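Local coordinates for protein aspartate-semialdehyde dehydrogenase (Vibrio cholerae, PDB 2R00) that catalyses the NADPH-dependent reductive dephosphorylation of L-aspartyl-4-phosphate to L-aspartate-semialdehyde, a step toward lysine, methionine and threonine, at residues V261-F274 / R284-V297. Sequence-based numbering, arbitrary orientation.
Sequences VMDMLEQTDGIELF and RDAGGKDHVLVGRV
Strand I271-L273, outermost in its sheet within this chain, lies parallel to V292-V297 in the mixed sheet of the dimerisation domain, and helix 261-267, just before it in the chain, runs nearly antiparallel to V292-V297. Four backbone bonds zip the strands: V292 N to G270 O, E272 N to V292 O, V294 N to E272 O, and F274 N to V294 O (2.9 Å). Beyond F274 the pairing passes through water: one molecule joins F274 O to R296 N, a second joins the same oxygen to V297 N.

Helix and sheet meet through aliphatic groups. L265 CD1 presses on V294 CG1 at 3.7 Å, the two side chains crossing at about a right angle, while V297 fits between M262 CG, V261 CG2 and L273 CD1. V292 and V294 also touch strand 306-313, the next strand of the sheet.

On the face of E272 and L293, R284 is bent at chi3 (-62°), and its guanidinium stacks flat on the F274 ring, a cation-pi contact, planes 9° apart, with NH2 above the ring centre. L293 CG meets this ring obliquely at CE1, and I198 of the second subunit also packs on F274. E272, extended beyond CG, offers OE2 by its anti side in a side-on salt bridge, both NE (3.1 Å) and NH2 (3.2 Å) of R284 meeting that oxygen from the same face of the carboxylate plane. That NH2 also donates to L273 O at 2.9 Å, from above the carbonyl plane.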
ATOM      1  N   VAL A 261      -6.926   9.594  18.137  1.00 36.12           N
ATOM      2  CA  VAL A 261      -5.617   8.988  17.880  1.00 35.49           C
ATOM      3  C   VAL A 261      -4.592   9.978  17.294  1.00 35.40           C
ATOM      4  O   VAL A 261      -3.410   9.900  17.626  1.00 34.84           O
ATOM      5  CB  VAL A 261      -5.687   7.577  17.171  1.00 35.99           C
ATOM      6  CG1 VAL A 261      -7.112   7.158  16.878  1.00 34.97           C
ATOM      7  CG2 VAL A 261      -4.780   7.485  15.941  1.00 35.14           C
ATOM      8  N   MET A 262      -5.038  10.946  16.492  1.00 35.16           N
ATOM      9  CA  MET A 262      -4.118  11.989  16.016  1.00 35.41           C
ATOM     10  C   MET A 262      -3.565  12.833  17.164  1.00 36.00           C
ATOM     11  O   MET A 262      -2.378  13.171  17.171  1.00 35.77           O
ATOM     12  CB  MET A 262      -4.757  12.879  14.944  1.00 35.30           C
ATOM     13  CG  MET A 262      -4.783  12.235  13.568  1.00 35.13           C
ATOM     14  SD  MET A 262      -5.151  13.373  12.221  1.00 35.12           S
ATOM     15  CE  MET A 262      -6.924  13.547  12.406  1.00 35.94           C
ATOM     16  N   ASP A 263      -4.426  13.164  18.130  1.00 36.81           N
ATOM     17  CA  ASP A 263      -3.995  13.881  19.338  1.00 37.77           C
ATOM     18  C   ASP A 263      -2.969  13.075  20.139  1.00 38.12           C
ATOM     19  O   ASP A 263      -1.932  13.609  20.527  1.00 37.95           O
ATOM     20  CB  ASP A 263      -5.196  14.229  20.226  1.00 37.70           C
ATOM     21  CG  ASP A 263      -6.018  15.391  19.684  1.00 39.25           C
ATOM     22  OD1 ASP A 263      -5.524  16.140  18.804  1.00 39.43           O
ATOM     23  OD2 ASP A 263      -7.170  15.554  20.146  1.00 40.82           O
ATOM     24  N   MET A 264      -3.270  11.797  20.373  1.00 38.91           N
ATOM     25  CA  MET A 264      -2.372  10.878  21.082  1.00 40.33           C
ATOM     26  C   MET A 264      -0.996  10.791  20.439  1.00 40.27           C
ATOM     27  O   MET A 264       0.018  10.890  21.126  1.00 40.26           O
ATOM     28  CB  MET A 264      -2.952   9.469  21.106  1.00 40.21           C
ATOM     29  CG  MET A 264      -4.078   9.243  22.047  1.00 40.69           C
ATOM     30  SD  MET A 264      -4.616   7.538  21.851  1.00 43.36           S
ATOM     31  CE  MET A 264      -6.311   7.740  22.374  1.00 42.81           C
ATOM     32  N   LEU A 265      -0.978  10.582  19.122  1.00 40.44           N
ATOM     33  CA  LEU A 265       0.264  10.429  18.366  1.00 41.27           C
ATOM     34  C   LEU A 265       1.099  11.705  18.375  1.00 41.80           C
ATOM     35  O   LEU A 265       2.325  11.657  18.381  1.00 41.75           O
ATOM     36  CB  LEU A 265      -0.024   9.989  16.920  1.00 41.08           C
ATOM     37  CG  LEU A 265      -0.779   8.667  16.687  1.00 41.53           C
ATOM     38  CD1 LEU A 265      -0.818   8.311  15.209  1.00 41.59           C
ATOM     39  CD2 LEU A 265      -0.233   7.487  17.498  1.00 41.68           C
ATOM     40  N   GLU A 266       0.419  12.844  18.383  1.00 42.77           N
ATOM     41  CA  GLU A 266       1.068  14.149  18.430  1.00 44.02           C
ATOM     42  C   GLU A 266       1.793  14.356  19.760  1.00 44.43           C
ATOM     43  O   GLU A 266       2.793  15.067  19.824  1.00 44.61           O
ATOM     44  CB  GLU A 266       0.014  15.230  18.256  1.00 44.17           C
ATOM     45  CG  GLU A 266       0.453  16.418  17.438  1.00 45.82           C
ATOM     46  CD  GLU A 266      -0.735  17.184  16.884  1.00 47.18           C
ATOM     47  OE1 GLU A 266      -0.613  17.729  15.766  1.00 48.08           O
ATOM     48  OE2 GLU A 266      -1.796  17.220  17.557  1.00 47.37           O
ATOM     49  N   GLN A 267       1.271  13.731  20.812  1.00 45.18           N
ATOM     50  CA  GLN A 267       1.842  13.822  22.161  1.00 46.27           C
ATOM     51  C   GLN A 267       2.967  12.815  22.374  1.00 46.29           C
ATOM     52  O   GLN A 267       3.877  13.056  23.167  1.00 46.88           O
ATOM     53  CB  GLN A 267       0.752  13.595  23.215  1.00 46.41           C
ATOM     54  CG  GLN A 267      -0.242  14.743  23.346  1.00 48.70           C
ATOM     55  CD  GLN A 267      -1.561  14.318  23.981  1.00 51.90           C
ATOM     56  OE1 GLN A 267      -1.636  13.297  24.678  1.00 53.64           O
ATOM     57  NE2 GLN A 267      -2.613  15.099  23.736  1.00 52.16           N
ATOM     58  N   THR A 268       2.893  11.696  21.651  1.00 46.22           N
ATOM     59  CA  THR A 268       3.784  10.550  21.841  1.00 45.72           C
ATOM     60  C   THR A 268       5.212  10.860  21.356  1.00 45.37           C
ATOM     61  O   THR A 268       5.398  11.496  20.322  1.00 45.18           O
ATOM     62  CB  THR A 268       3.212   9.294  21.125  1.00 45.82           C
ATOM     63  OG1 THR A 268       1.841   9.100  21.503  1.00 45.76           O
ATOM     64  CG2 THR A 268       3.996   8.051  21.485  1.00 45.84           C
ATOM     65  N   ASP A 269       6.214  10.411  22.115  1.00 44.88           N
ATOM     66  CA  ASP A 269       7.615  10.695  21.778  1.00 44.23           C
ATOM     67  C   ASP A 269       8.142   9.784  20.674  1.00 42.86           C
ATOM     68  O   ASP A 269       7.813   8.595  20.623  1.00 42.59           O
ATOM     69  CB  ASP A 269       8.510  10.616  23.021  1.00 44.85           C
ATOM     70  CG  ASP A 269       7.949  11.407  24.187  1.00 46.73           C
ATOM     71  OD1 ASP A 269       8.445  12.532  24.443  1.00 48.59           O
ATOM     72  OD2 ASP A 269       6.988  10.914  24.824  1.00 48.32           O
ATOM     73  N   GLY A 270       8.946  10.358  19.782  1.00 41.58           N
ATOM     74  CA  GLY A 270       9.486   9.617  18.646  1.00 40.36           C
ATOM     75  C   GLY A 270       8.599   9.612  17.408  1.00 39.22           C
ATOM     76  O   GLY A 270       9.031   9.188  16.336  1.00 39.52           O
ATOM     77  N   ILE A 271       7.363  10.087  17.552  1.00 37.94           N
ATOM     78  CA  ILE A 271       6.420  10.153  16.433  1.00 36.36           C
ATOM     79  C   ILE A 271       6.277  11.581  15.923  1.00 36.16           C
ATOM     80  O   ILE A 271       6.065  12.499  16.711  1.00 35.95           O
ATOM     81  CB  ILE A 271       5.017   9.629  16.836  1.00 35.92           C
ATOM     82  CG1 ILE A 271       5.081   8.137  17.173  1.00 34.83           C
ATOM     83  CG2 ILE A 271       3.984   9.915  15.726  1.00 35.76           C
ATOM     84  CD1 ILE A 271       3.849   7.580  17.837  1.00 32.22           C
ATOM     85  N   GLU A 272       6.409  11.764  14.612  1.00 35.54           N
ATOM     86  CA  GLU A 272       5.985  13.008  13.989  1.00 35.83           C
ATOM     87  C   GLU A 272       4.691  12.770  13.208  1.00 35.18           C
ATOM     88  O   GLU A 272       4.667  11.999  12.238  1.00 34.49           O
ATOM     89  CB  GLU A 272       7.072  13.601  13.095  1.00 35.91           C
ATOM     90  CG  GLU A 272       6.622  14.890  12.390  1.00 39.79           C
ATOM     91  CD  GLU A 272       7.769  15.800  11.980  1.00 43.29           C
ATOM     92  OE1 GLU A 272       8.914  15.556  12.408  1.00 45.72           O
ATOM     93  OE2 GLU A 272       7.520  16.774  11.232  1.00 45.04           O
ATOM     94  N   LEU A 273       3.619  13.425  13.649  1.00 34.78           N
ATOM     95  CA  LEU A 273       2.337  13.349  12.960  1.00 34.62           C
ATOM     96  C   LEU A 273       2.144  14.490  11.964  1.00 34.54           C
ATOM     97  O   LEU A 273       2.313  15.672  12.306  1.00 34.67           O
ATOM     98  CB  LEU A 273       1.175  13.335  13.957  1.00 34.79           C
ATOM     99  CG  LEU A 273      -0.193  13.104  13.308  1.00 35.26           C
ATOM    100  CD1 LEU A 273      -0.584  11.627  13.405  1.00 35.25           C
ATOM    101  CD2 LEU A 273      -1.239  13.988  13.943  1.00 35.56           C
ATOM    102  N   PHE A 274       1.766  14.119  10.738  1.00 33.70           N
ATOM    103  CA  PHE A 274       1.444  15.066   9.679  1.00 32.98           C
ATOM    104  C   PHE A 274      -0.070  15.077   9.468  1.00 32.85           C
ATOM    105  O   PHE A 274      -0.667  14.061   9.083  1.00 32.46           O
ATOM    106  CB  PHE A 274       2.157  14.679   8.382  1.00 33.03           C
ATOM    107  CG  PHE A 274       3.649  14.748   8.467  1.00 32.48           C
ATOM    108  CD1 PHE A 274       4.370  13.779   9.168  1.00 32.10           C
ATOM    109  CD2 PHE A 274       4.341  15.768   7.830  1.00 32.37           C
ATOM    110  CE1 PHE A 274       5.752  13.843   9.248  1.00 32.36           C
ATOM    111  CE2 PHE A 274       5.723  15.839   7.900  1.00 32.81           C
ATOM    112  CZ  PHE A 274       6.432  14.877   8.618  1.00 32.49           C
ATOM    113  N   ARG A 284       5.859  20.154   5.533  1.00 37.27           N
ATOM    114  CA  ARG A 284       7.089  19.971   6.315  1.00 39.45           C
ATOM    115  C   ARG A 284       7.984  18.893   5.716  1.00 40.64           C
ATOM    116  O   ARG A 284       7.511  18.031   4.973  1.00 40.73           O
ATOM    117  CB  ARG A 284       6.763  19.606   7.765  1.00 39.59           C
ATOM    118  CG  ARG A 284       5.727  20.499   8.429  1.00 40.94           C
ATOM    119  CD  ARG A 284       5.871  20.509   9.948  1.00 42.65           C
ATOM    120  NE  ARG A 284       5.676  19.191  10.559  1.00 42.76           N
ATOM    121  CZ  ARG A 284       4.491  18.631  10.793  1.00 43.07           C
ATOM    122  NH1 ARG A 284       3.366  19.257  10.453  1.00 43.08           N
ATOM    123  NH2 ARG A 284       4.429  17.438  11.361  1.00 42.73           N
ATOM    124  N   ASP A 285       9.273  18.943   6.044  1.00 42.40           N
ATOM    125  CA  ASP A 285      10.207  17.890   5.650  1.00 44.42           C
ATOM    126  C   ASP A 285      10.235  16.804   6.731  1.00 45.30           C
ATOM    127  O   ASP A 285       9.558  16.933   7.754  1.00 45.60           O
ATOM    128  CB  ASP A 285      11.606  18.466   5.369  1.00 44.62           C
ATOM    129  CG  ASP A 285      12.410  18.730   6.636  1.00 46.22           C
ATOM    130  OD1 ASP A 285      13.658  18.654   6.562  1.00 49.03           O
ATOM    131  OD2 ASP A 285      11.813  19.009   7.703  1.00 47.61           O
ATOM    132  N   ALA A 286      11.023  15.753   6.512  1.00 46.73           N
ATOM    133  CA  ALA A 286      11.133  14.634   7.470  1.00 48.08           C
ATOM    134  C   ALA A 286      11.400  15.073   8.915  1.00 48.81           C
ATOM    135  O   ALA A 286      10.926  14.433   9.857  1.00 49.13           O
ATOM    136  CB  ALA A 286      12.183  13.627   7.008  1.00 48.21           C
ATOM    137  N   GLY A 287      12.163  16.153   9.081  1.00 49.57           N
ATOM    138  CA  GLY A 287      12.365  16.780  10.390  1.00 50.67           C
ATOM    139  C   GLY A 287      13.342  16.073  11.313  1.00 51.42           C
ATOM    140  O   GLY A 287      14.409  16.611  11.644  1.00 51.69           O
ATOM    141  N   GLY A 288      12.976  14.863  11.733  1.00 51.86           N
ATOM    142  CA  GLY A 288      13.764  14.112  12.705  1.00 52.06           C
ATOM    143  C   GLY A 288      14.866  13.282  12.086  1.00 52.22           C
ATOM    144  O   GLY A 288      14.839  12.981  10.884  1.00 52.60           O
ATOM    145  N   LYS A 289      15.841  12.919  12.917  1.00 52.12           N
ATOM    146  CA  LYS A 289      16.917  12.018  12.515  1.00 51.47           C
ATOM    147  C   LYS A 289      16.351  10.599  12.365  1.00 50.91           C
ATOM    148  O   LYS A 289      16.283  10.051  11.254  1.00 51.08           O
ATOM    149  CB  LYS A 289      18.053  12.056  13.544  1.00 51.81           C
ATOM    150  N   ASP A 290      15.937  10.022  13.490  1.00 49.69           N
ATOM    151  CA  ASP A 290      15.236   8.750  13.499  1.00 48.15           C
ATOM    152  C   ASP A 290      13.911   8.923  14.230  1.00 47.09           C
ATOM    153  O   ASP A 290      13.818   8.705  15.446  1.00 47.45           O
ATOM    154  CB  ASP A 290      16.085   7.676  14.168  1.00 48.40           C
ATOM    155  N   HIS A 291      12.897   9.350  13.480  1.00 44.99           N
ATOM    156  CA  HIS A 291      11.550   9.519  14.000  1.00 42.46           C
ATOM    157  C   HIS A 291      10.566   8.718  13.156  1.00 39.89           C
ATOM    158  O   HIS A 291      10.796   8.463  11.971  1.00 39.61           O
ATOM    159  CB  HIS A 291      11.157  10.998  13.997  1.00 43.31           C
ATOM    160  CG  HIS A 291      11.588  11.749  15.220  1.00 45.64           C
ATOM    161  ND1 HIS A 291      12.857  11.648  15.754  1.00 48.28           N
ATOM    162  CD2 HIS A 291      10.921  12.634  15.999  1.00 47.44           C
ATOM    163  CE1 HIS A 291      12.948  12.427  16.818  1.00 48.59           C
ATOM    164  NE2 HIS A 291      11.788  13.037  16.988  1.00 48.92           N
ATOM    165  N   VAL A 292       9.470   8.321  13.785  1.00 36.73           N
ATOM    166  CA  VAL A 292       8.418   7.571  13.127  1.00 33.90           C
ATOM    167  C   VAL A 292       7.424   8.595  12.551  1.00 32.61           C
ATOM    168  O   VAL A 292       6.737   9.300  13.297  1.00 32.02           O
ATOM    169  CB  VAL A 292       7.770   6.571  14.124  1.00 33.95           C
ATOM    170  CG1 VAL A 292       6.530   5.913  13.546  1.00 33.74           C
ATOM    171  CG2 VAL A 292       8.796   5.510  14.538  1.00 33.16           C
ATOM    172  N   LEU A 293       7.400   8.693  11.223  1.00 30.37           N
ATOM    173  CA  LEU A 293       6.583   9.668  10.500  1.00 29.10           C
ATOM    174  C   LEU A 293       5.215   9.058  10.199  1.00 28.10           C
ATOM    175  O   LEU A 293       5.131   8.040   9.507  1.00 27.16           O
ATOM    176  CB  LEU A 293       7.285  10.062   9.197  1.00 29.20           C
ATOM    177  CG  LEU A 293       8.467  11.044   9.100  1.00 29.57           C
ATOM    178  CD1 LEU A 293       9.091  11.468  10.438  1.00 29.74           C
ATOM    179  CD2 LEU A 293       9.524  10.499   8.142  1.00 29.13           C
ATOM    180  N   VAL A 294       4.157   9.669  10.738  1.00 27.22           N
ATOM    181  CA  VAL A 294       2.789   9.127  10.623  1.00 26.43           C
ATOM    182  C   VAL A 294       1.861  10.118   9.901  1.00 26.30           C
ATOM    183  O   VAL A 294       1.959  11.325  10.110  1.00 25.45           O
ATOM    184  CB  VAL A 294       2.214   8.716  12.008  1.00 26.60           C
ATOM    185  CG1 VAL A 294       0.777   8.220  11.891  1.00 26.13           C
ATOM    186  CG2 VAL A 294       3.093   7.623  12.670  1.00 25.93           C
ATOM    187  N   GLY A 295       1.003   9.599   9.019  1.00 26.08           N
ATOM    188  CA  GLY A 295       0.020  10.422   8.295  1.00 25.88           C
ATOM    189  C   GLY A 295      -1.170   9.626   7.792  1.00 25.81           C
ATOM    190  O   GLY A 295      -1.266   8.418   8.044  1.00 25.57           O
ATOM    191  N   ARG A 296      -2.066  10.302   7.067  1.00 26.25           N
ATOM    192  CA  ARG A 296      -3.281   9.702   6.497  1.00 26.93           C
ATOM    193  C   ARG A 296      -4.065   8.925   7.563  1.00 26.27           C
ATOM    194  O   ARG A 296      -4.552   7.825   7.310  1.00 25.99           O
ATOM    195  CB  ARG A 296      -2.947   8.834   5.248  1.00 26.97           C
ATOM    196  CG  ARG A 296      -4.144   8.408   4.368  1.00 27.88           C
ATOM    197  CD  ARG A 296      -3.747   8.140   2.883  1.00 29.28           C
ATOM    198  NE  ARG A 296      -2.391   7.606   2.768  1.00 36.67           N
ATOM    199  CZ  ARG A 296      -1.547   7.828   1.766  1.00 37.18           C
ATOM    200  NH1 ARG A 296      -1.869   8.592   0.729  1.00 37.35           N
ATOM    201  NH2 ARG A 296      -0.356   7.269   1.817  1.00 40.20           N
ATOM    202  N   VAL A 297      -4.171   9.515   8.759  1.00 25.91           N
ATOM    203  CA  VAL A 297      -4.880   8.900   9.902  1.00 25.46           C
ATOM    204  C   VAL A 297      -6.401   9.101   9.827  1.00 25.81           C
ATOM    205  O   VAL A 297      -6.887  10.234   9.850  1.00 25.55           O
ATOM    206  CB  VAL A 297      -4.341   9.422  11.263  1.00 25.77           C
ATOM    207  CG1 VAL A 297      -5.062   8.745  12.441  1.00 25.65           C
ATOM    208  CG2 VAL A 297      -2.813   9.237  11.368  1.00 24.19           C
TER
HETATM  209  O   HOH W   1      -0.991  12.874   6.545  1.00 24.63           O
HETATM  210  O   HOH W   2      -3.217  12.362   9.303  1.00 33.21           O